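PDB 6PLJ: nucleotidyl transferase from Methanothermobacter thermautotrophicus, which probably transfers nucleotidyl groups as a member of the MobA-like NTP transferase family, and may take part in pseudomurein cell wall synthesis. Local coordinates for residues S113-V118 against L180-L185. Residues are numbered along the deposited sequence; the frame is centred on the assembly and turned at random.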
loop_
_atom_site.group_PDB
_atom_site.type_symbol
_atom_site.label_atom_id
_atom_site.label_comp_id
_atom_site.label_asym_id
_atom_site.label_seq_id
_atom_site.Cartn_x
_atom_site.Cartn_y
_atom_site.Cartn_z
ATOM N N SER A 113 -0.996 10.081 5.334
ATOM C CA SER A 113 -2.145 9.207 5.080
ATOM C C SER A 113 -2.000 7.933 5.875
ATOM O O SER A 113 -2.941 7.504 6.521
ATOM C CB SER A 113 -2.287 8.842 3.601
ATOM O OG SER A 113 -2.614 9.988 2.876
ATOM N N LEU A 114 -0.820 7.331 5.830
ATOM C CA LEU A 114 -0.588 6.139 6.641
ATOM C C LEU A 114 -0.791 6.450 8.114
ATOM O O LEU A 114 -1.414 5.665 8.817
ATOM C CB LEU A 114 0.781 5.523 6.400
ATOM C CG LEU A 114 0.970 4.900 5.030
ATOM C CD1 LEU A 114 2.402 4.417 4.905
ATOM C CD2 LEU A 114 0.005 3.748 4.811
ATOM N N LEU A 115 -0.307 7.594 8.571
ATOM C CA LEU A 115 -0.475 7.949 9.979
ATOM C C LEU A 115 -1.945 8.079 10.366
ATOM O O LEU A 115 -2.365 7.611 11.422
ATOM C CB LEU A 115 0.249 9.256 10.287
ATOM C CG LEU A 115 0.153 9.760 11.717
ATOM C CD1 LEU A 115 0.703 8.746 12.708
ATOM C CD2 LEU A 115 0.930 11.069 11.810
ATOM N N ARG A 116 -2.717 8.698 9.500
ATOM C CA ARG A 116 -4.167 8.827 9.776
ATOM C C ARG A 116 -4.798 7.430 9.917
ATOM O O ARG A 116 -5.644 7.267 10.697
ATOM C CB ARG A 116 -4.833 9.595 8.633
ATOM C CG ARG A 116 -6.330 9.712 8.809
ATOM C CD ARG A 116 -6.688 10.724 9.864
ATOM N NE ARG A 116 -7.969 11.363 9.591
ATOM C CZ ARG A 116 -9.155 11.013 10.065
ATOM N NH1 ARG A 116 -9.295 10.008 10.905
ATOM N NH2 ARG A 116 -10.221 11.704 9.702
ATOM N N GLY A 117 -4.413 6.516 9.051
ATOM C CA GLY A 117 -4.899 5.141 9.101
ATOM C C GLY A 117 -4.466 4.410 10.355
ATOM O O GLY A 117 -5.271 3.709 10.998
ATOM N N VAL A 118 -3.189 4.566 10.713
ATOM C CA VAL A 118 -2.668 3.931 11.925
ATOM C C VAL A 118 -3.413 4.482 13.143
ATOM O O VAL A 118 -3.756 3.716 14.045
ATOM C CB VAL A 118 -1.132 4.090 12.052
ATOM C CG1 VAL A 118 -0.632 3.513 13.357
ATOM C CG2 VAL A 118 -0.418 3.397 10.914
ATOM N N LEU A 180 5.985 1.769 16.754
ATOM C CA LEU A 180 7.121 2.169 15.919
ATOM C C LEU A 180 6.639 3.060 14.782
ATOM O O LEU A 180 7.258 4.089 14.475
ATOM C CB LEU A 180 7.852 0.942 15.383
ATOM C CG LEU A 180 9.089 1.230 14.515
ATOM C CD1 LEU A 180 10.154 0.172 14.730
ATOM C CD2 LEU A 180 8.751 1.359 13.036
ATOM N N LEU A 181 5.548 2.682 14.128
ATOM C CA LEU A 181 4.999 3.559 13.080
ATOM C C LEU A 181 4.549 4.923 13.604
ATOM O O LEU A 181 4.715 5.940 12.929
ATOM C CB LEU A 181 3.865 2.879 12.317
ATOM C CG LEU A 181 4.321 1.705 11.458
ATOM C CD1 LEU A 181 3.127 0.902 10.973
ATOM C CD2 LEU A 181 5.154 2.200 10.283
ATOM N N ARG A 182 3.965 4.955 14.799
ATOM C CA ARG A 182 3.550 6.225 15.379
ATOM C C ARG A 182 4.748 7.120 15.688
ATOM O O ARG A 182 4.613 8.332 15.663
ATOM C CB ARG A 182 2.699 6.009 16.638
ATOM C CG ARG A 182 1.314 5.437 16.387
ATOM C CD ARG A 182 0.435 6.318 15.516
ATOM N NE ARG A 182 0.091 7.616 16.099
ATOM C CZ ARG A 182 -1.036 7.906 16.759
ATOM N NH1 ARG A 182 -1.226 9.133 17.212
ATOM N NH2 ARG A 182 -1.977 6.993 16.968
ATOM N N ASP A 183 5.910 6.538 15.960
ATOM C CA ASP A 183 7.138 7.333 16.165
ATOM C C ASP A 183 7.800 7.785 14.858
ATOM O O ASP A 183 8.338 8.891 14.801
ATOM C CB ASP A 183 8.135 6.567 17.035
ATOM C CG ASP A 183 7.670 6.439 18.490
ATOM O OD1 ASP A 183 6.816 7.238 18.931
ATOM O OD2 ASP A 183 8.188 5.549 19.186
ATOM N N TYR A 184 7.762 6.955 13.817
ATOM C CA TYR A 184 8.423 7.295 12.536
ATOM C C TYR A 184 7.551 8.040 11.537
ATOM O O TYR A 184 8.032 8.969 10.902
ATOM C CB TYR A 184 9.020 6.047 11.874
ATOM C CG TYR A 184 10.376 5.718 12.411
ATOM C CD1 TYR A 184 11.506 6.395 11.943
ATOM C CD2 TYR A 184 10.544 4.753 13.396
ATOM C CE1 TYR A 184 12.771 6.108 12.441
ATOM C CE2 TYR A 184 11.807 4.454 13.897
ATOM C CZ TYR A 184 12.909 5.139 13.421
ATOM O OH TYR A 184 14.152 4.844 13.928
ATOM N N LEU A 185 6.284 7.653 11.373
ATOM C CA LEU A 185 5.450 8.285 10.340
ATOM C C LEU A 185 5.324 9.813 10.435
ATOM O O LEU A 185 5.247 10.465 9.388
ATOM C CB LEU A 185 4.049 7.652 10.263
ATOM C CG LEU A 185 4.008 6.236 9.692
ATOM C CD1 LEU A 185 2.627 5.633 9.879
ATOM C CD2 LEU A 185 4.406 6.194 8.211
HETATM O O HOH W 1 -2.114 3.961 16.539
#
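Leu185 pushes its CD1 methyl against the backbone of helix 110-120 at Leu115, 3.8 Å from the Leu115 N and nearly as close to its CA, a worked example of two helices on one face of a sheet joined by interleaved aliphatic side chains. With CG set opposite its own carbonyl carbon (chi1 -71°), Leu185 directs CD1 at residues 114-118: this methyl lies 3.9 Å from Leu114 CB and the same distance from Val118 CG2, whereas CD2 turns aside and stays within 4.1 Å of Leu114 CB. Nearer the backbones, the CB atoms of Leu115 and Leu185 lie 4.1 Å apart.

Val118 divides its branches between two partners. CG2 turns inward to Leu185 and, more loosely, to Leu181 CD1, whereas CG1 rests 3.7 Å from Arg182 CD as the two side chains run past each other in opposite senses. Bent at chi2 and chi3, the arginine chain reaches across to helix 110-120, where Leu115 meets it almost at right angles and brings CD1 to 3.6 Å from Arg182 NE. Beyond, a water in the guanidinium plane accepts from Arg182 NH2 and donates to Val118 O.

The helix segments run roughly antiparallel, at 142°, their axes 10.1 Å apart. Beneath them Val118 and Leu181 both touch Ile126 of the central strand 125-130, and Leu185 also packs on Leu195 of helix 192-201. Chemically, the contact grades from buried leucine and valine packing to the solvent-exposed Arg182, which lends its methylenes to the packing while NH2 is held by the water that ties it to Val118 O.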